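Long-range contact in tartronate semialdehyde reductase (Salmonella typhimurium, PDB 1VPD), which probably catalyses the NAD(P)H-dependent reduction of tartronate semialdehyde to D-glycerate, the last step of galactarate breakdown: residues K116-G128 / L137-D149. Numbering follows the deposited sequence. Where two conformers were deposited one is given.
Sequences KGVEMLDAPVSGG and LSVMVGGDKAIFD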
loop_
_atom_site.group_PDB
_atom_site.type_symbol
_atom_site.label_atom_id
_atom_site.label_comp_id
_atom_site.label_asym_id
_atom_site.label_seq_id
_atom_site.Cartn_x
_atom_site.Cartn_y
_atom_site.Cartn_z
ATOM N N LYS A 116 22.197 -13.490 7.608
ATOM C CA LYS A 116 21.836 -14.904 7.496
ATOM C C LYS A 116 21.785 -15.464 6.065
ATOM O O LYS A 116 21.404 -16.622 5.852
ATOM C CB LYS A 116 20.498 -15.131 8.203
ATOM C CG LYS A 116 20.622 -15.126 9.713
ATOM C CD LYS A 116 21.047 -16.506 10.246
ATOM C CE LYS A 116 19.900 -17.513 10.201
ATOM N NZ LYS A 116 20.055 -18.618 11.197
ATOM N N GLY A 117 22.172 -14.662 5.078
ATOM C CA GLY A 117 22.163 -15.075 3.692
ATOM C C GLY A 117 20.834 -14.959 2.984
ATOM O O GLY A 117 20.650 -15.515 1.905
ATOM N N VAL A 118 19.902 -14.219 3.586
ATOM C CA VAL A 118 18.587 -14.009 3.006
ATOM C C VAL A 118 18.572 -12.674 2.252
ATOM O O VAL A 118 18.977 -11.660 2.803
ATOM C CB VAL A 118 17.520 -14.045 4.117
ATOM C CG1 VAL A 118 16.134 -13.804 3.565
ATOM C CG2 VAL A 118 17.607 -15.388 4.874
ATOM N N GLU A 119 18.107 -12.703 1.010
ATOM C CA GLU A 119 18.051 -11.545 0.121
ATOM C C GLU A 119 16.724 -10.831 0.319
ATOM O O GLU A 119 15.783 -11.418 0.840
ATOM C CB GLU A 119 18.113 -11.979 -1.333
ATOM C CG GLU A 119 19.242 -12.944 -1.668
ATOM C CD GLU A 119 20.546 -12.272 -1.998
ATOM O OE1 GLU A 119 20.684 -11.034 -1.811
ATOM O OE2 GLU A 119 21.447 -13.022 -2.435
HETATM N N MSE A 120 16.639 -9.585 -0.140
HETATM C CA MSE A 120 15.416 -8.793 0.065
HETATM C C MSE A 120 15.206 -7.756 -1.030
HETATM O O MSE A 120 16.161 -7.097 -1.474
HETATM C CB MSE A 120 15.441 -8.091 1.429
HETATM C CG MSE A 120 14.173 -7.314 1.729
HETATM SE SE MSE A 120 14.262 -6.546 3.486
HETATM C CE MSE A 120 12.735 -5.419 3.476
ATOM N N LEU A 121 13.964 -7.650 -1.487
ATOM C CA LEU A 121 13.507 -6.525 -2.293
ATOM C C LEU A 121 12.444 -5.764 -1.496
ATOM O O LEU A 121 11.615 -6.386 -0.819
ATOM C CB LEU A 121 12.859 -6.975 -3.600
ATOM C CG LEU A 121 13.674 -7.836 -4.576
ATOM C CD1 LEU A 121 12.787 -8.308 -5.706
ATOM C CD2 LEU A 121 14.832 -7.028 -5.075
ATOM N N ASP A 122 12.450 -4.436 -1.606
ATOM C CA ASP A 122 11.328 -3.625 -1.147
ATOM C C ASP A 122 10.494 -3.233 -2.358
ATOM O O ASP A 122 10.944 -2.465 -3.205
ATOM C CB ASP A 122 11.742 -2.419 -0.280
ATOM C CG ASP A 122 12.603 -1.387 -0.994
ATOM O OD1 ASP A 122 13.625 -1.751 -1.630
ATOM O OD2 ASP A 122 12.371 -0.148 -0.900
ATOM N N ALA A 123 9.301 -3.819 -2.453
ATOM C CA ALA A 123 8.438 -3.703 -3.628
ATOM C C ALA A 123 7.006 -3.269 -3.269
ATOM O O ALA A 123 6.041 -3.999 -3.537
ATOM C CB ALA A 123 8.406 -5.029 -4.373
ATOM N N PRO A 124 6.859 -2.085 -2.671
ATOM C CA PRO A 124 5.533 -1.546 -2.386
ATOM C C PRO A 124 4.758 -1.246 -3.665
ATOM O O PRO A 124 5.298 -1.233 -4.786
ATOM C CB PRO A 124 5.828 -0.262 -1.587
ATOM C CG PRO A 124 7.200 0.134 -1.999
ATOM C CD PRO A 124 7.928 -1.165 -2.245
ATOM N N VAL A 125 3.467 -1.031 -3.495
ATOM C CA VAL A 125 2.550 -0.970 -4.613
ATOM C C VAL A 125 1.676 0.251 -4.566
ATOM O O VAL A 125 1.504 0.876 -3.506
ATOM C CB VAL A 125 1.650 -2.250 -4.685
ATOM C CG1 VAL A 125 2.479 -3.513 -4.548
ATOM C CG2 VAL A 125 0.556 -2.250 -3.618
ATOM N N SER A 126 1.067 0.550 -5.707
ATOM C CA SER A 126 0.007 1.560 -5.756
ATOM C C SER A 126 -1.091 1.199 -6.743
ATOM O O SER A 126 -0.833 0.682 -7.839
ATOM C CB SER A 126 0.577 2.919 -6.117
ATOM O OG SER A 126 -0.455 3.873 -6.074
ATOM N N GLY A 127 -2.316 1.535 -6.357
ATOM C CA GLY A 127 -3.463 1.430 -7.238
ATOM C C GLY A 127 -4.782 1.299 -6.525
ATOM O O GLY A 127 -5.852 1.429 -7.142
ATOM N N GLY A 128 -4.734 1.039 -5.225
ATOM C CA GLY A 128 -5.930 0.931 -4.422
ATOM C C GLY A 128 -6.533 -0.452 -4.507
ATOM O O GLY A 128 -6.151 -1.255 -5.338
ATOM N N LEU A 137 -2.086 -3.111 -10.447
ATOM C CA LEU A 137 -1.194 -2.337 -9.568
ATOM C C LEU A 137 0.104 -1.945 -10.248
ATOM O O LEU A 137 0.629 -2.698 -11.064
ATOM C CB LEU A 137 -0.806 -3.167 -8.342
ATOM C CG LEU A 137 -1.904 -3.566 -7.380
ATOM C CD1 LEU A 137 -1.381 -4.585 -6.373
ATOM C CD2 LEU A 137 -2.444 -2.356 -6.660
ATOM N N SER A 138 0.645 -0.782 -9.885
ATOM C CA SER A 138 2.032 -0.457 -10.154
ATOM C C SER A 138 2.868 -0.899 -8.946
ATOM O O SER A 138 2.485 -0.668 -7.786
ATOM C CB SER A 138 2.221 1.036 -10.403
ATOM O OG SER A 138 1.816 1.396 -11.708
ATOM N N VAL A 139 4.005 -1.509 -9.228
ATOM C CA VAL A 139 4.948 -1.982 -8.235
ATOM C C VAL A 139 6.253 -1.238 -8.458
ATOM O O VAL A 139 6.718 -1.083 -9.593
ATOM C CB VAL A 139 5.149 -3.527 -8.377
ATOM C CG1 VAL A 139 6.061 -4.054 -7.309
ATOM C CG2 VAL A 139 3.814 -4.231 -8.322
HETATM N N MSE A 140 6.844 -0.770 -7.366
HETATM C CA MSE A 140 8.050 0.047 -7.400
HETATM C C MSE A 140 9.060 -0.592 -6.461
HETATM O O MSE A 140 8.781 -0.767 -5.294
HETATM C CB MSE A 140 7.715 1.499 -7.010
HETATM C CG MSE A 140 7.057 1.656 -5.635
HETATM SE SE MSE A 140 5.670 3.056 -5.594
HETATM C CE MSE A 140 4.399 2.269 -6.813
ATOM N N VAL A 141 10.245 -0.935 -6.975
ATOM C CA VAL A 141 11.116 -1.901 -6.309
ATOM C C VAL A 141 12.527 -1.392 -6.082
ATOM O O VAL A 141 13.136 -0.818 -6.988
ATOM C CB VAL A 141 11.213 -3.203 -7.160
ATOM C CG1 VAL A 141 11.926 -4.282 -6.370
ATOM C CG2 VAL A 141 9.824 -3.647 -7.622
ATOM N N GLY A 142 13.057 -1.614 -4.884
ATOM C CA GLY A 142 14.468 -1.448 -4.634
ATOM C C GLY A 142 15.126 -2.783 -4.324
ATOM O O GLY A 142 14.471 -3.731 -3.866
ATOM N N GLY A 143 16.429 -2.836 -4.568
ATOM C CA GLY A 143 17.251 -4.006 -4.268
ATOM C C GLY A 143 18.166 -4.340 -5.431
ATOM O O GLY A 143 18.338 -3.562 -6.342
ATOM N N ASP A 144 18.766 -5.519 -5.373
ATOM C CA ASP A 144 19.681 -5.997 -6.422
ATOM C C ASP A 144 18.973 -6.299 -7.726
ATOM O O ASP A 144 17.967 -6.994 -7.756
ATOM C CB ASP A 144 20.393 -7.238 -5.862
ATOM C CG ASP A 144 21.293 -7.931 -6.863
ATOM O OD1 ASP A 144 21.347 -7.571 -8.048
ATOM O OD2 ASP A 144 22.002 -8.881 -6.522
ATOM N N LYS A 145 19.506 -5.780 -8.820
ATOM C CA LYS A 145 18.902 -5.992 -10.131
ATOM C C LYS A 145 18.717 -7.474 -10.483
ATOM O O LYS A 145 17.732 -7.839 -11.099
ATOM C CB LYS A 145 19.724 -5.315 -11.234
ATOM C CG LYS A 145 19.091 -5.401 -12.638
ATOM C CD LYS A 145 17.613 -4.950 -12.652
ATOM C CE LYS A 145 17.212 -4.266 -13.967
ATOM N NZ LYS A 145 16.511 -5.186 -14.929
ATOM N N ALA A 146 19.675 -8.313 -10.110
ATOM C CA ALA A 146 19.592 -9.735 -10.437
ATOM C C ALA A 146 18.395 -10.367 -9.769
ATOM O O ALA A 146 17.734 -11.202 -10.369
ATOM C CB ALA A 146 20.838 -10.457 -10.035
ATOM N N ILE A 147 18.115 -9.948 -8.535
ATOM C CA ILE A 147 16.996 -10.482 -7.772
ATOM C C ILE A 147 15.684 -9.927 -8.328
ATOM O O ILE A 147 14.710 -10.661 -8.498
ATOM C CB ILE A 147 17.168 -10.178 -6.260
ATOM C CG1 ILE A 147 18.520 -10.683 -5.726
ATOM C CG2 ILE A 147 16.017 -10.736 -5.450
ATOM C CD1 ILE A 147 18.681 -12.168 -5.713
ATOM N N PHE A 148 15.666 -8.628 -8.630
ATOM C CA PHE A 148 14.543 -8.034 -9.352
ATOM C C PHE A 148 14.207 -8.826 -10.626
ATOM O O PHE A 148 13.056 -9.186 -10.870
ATOM C CB PHE A 148 14.857 -6.562 -9.694
ATOM C CG PHE A 148 13.801 -5.893 -10.519
ATOM C CD1 PHE A 148 12.740 -5.209 -9.903
ATOM C CD2 PHE A 148 13.840 -5.952 -11.907
ATOM C CE1 PHE A 148 11.751 -4.627 -10.668
ATOM C CE2 PHE A 148 12.859 -5.372 -12.668
ATOM C CZ PHE A 148 11.803 -4.695 -12.044
ATOM N N ASP A 149 15.224 -9.087 -11.447
ATOM C CA ASP A 149 15.017 -9.766 -12.723
ATOM C C ASP A 149 14.487 -11.177 -12.510
ATOM O O ASP A 149 13.596 -11.621 -13.220
ATOM C CB ASP A 149 16.329 -9.826 -13.525
ATOM C CG ASP A 149 16.697 -8.508 -14.150
ATOM O OD1 ASP A 149 15.837 -7.594 -14.247
ATOM O OD2 ASP A 149 17.847 -8.299 -14.591
HETATM O O HOH W 1 21.891 -9.366 -4.024
HETATM O O HOH W 2 18.080 -7.400 -3.384
#
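Asp122 O accepts a hydrogen bond from Gly142 N at 2.8 Å (161° at the hydrogen), with a weaker CA-H...O contact from Val141 CA. The return bond, from Asp122 N to Gly142 O, closes an antiparallel hydrogen-bonded pair. Two residues on, Met140 N reaches Pro124 O at 3.0 Å in a nearly straight bond (169° at the hydrogen). Proline has no amide hydrogen to give, but its carbonyl still serves the ladder, and its ring crosses the Met140 side chain at about a right angle, CG to CG. Ser126 and Ser138 then exchange both backbone bonds, each donor lying in the plane of the carbonyl it meets.

Asp122 CG sits between its own backbone N and carbonyl carbon (chi1 63°), which brings OD1 within 3.1 Å of Gly142 CA; the bare alpha carbon of Gly142 lets the carboxylate oxygen approach this closely. The carboxylate accepts from the backbone amides of Gly169 (OD1) and Asn172 (OD2).

Apolar side chains pack beside the ladder. Ala123 CB rests on the methyls of two valines, Val141 CG2 and Val139 CG1, while Val125 and Val139 run side by side. Past the end of strand 137-142, Ile147 of the helix that Asp144 N-caps lays CG2 against Leu121 CG (3.8 Å), and one water joins Met120 O to Asp144 N.

Strand 119-126 thus links the parallel Rossmann-type strands to antiparallel strand 137-142. At its far end Val125 O accepts from Lys175, the predicted catalytic residue, and Ser126 OG is hydrogen-bonded to Asn178 OD1 and to a tartrate, probably from the crystallisation liquor, which Gly127 N also binds. The paired backbones probably help hold in place the 125-127 wall of what is probably the substrate pocket, with its polar groups turned to ligand and lysine.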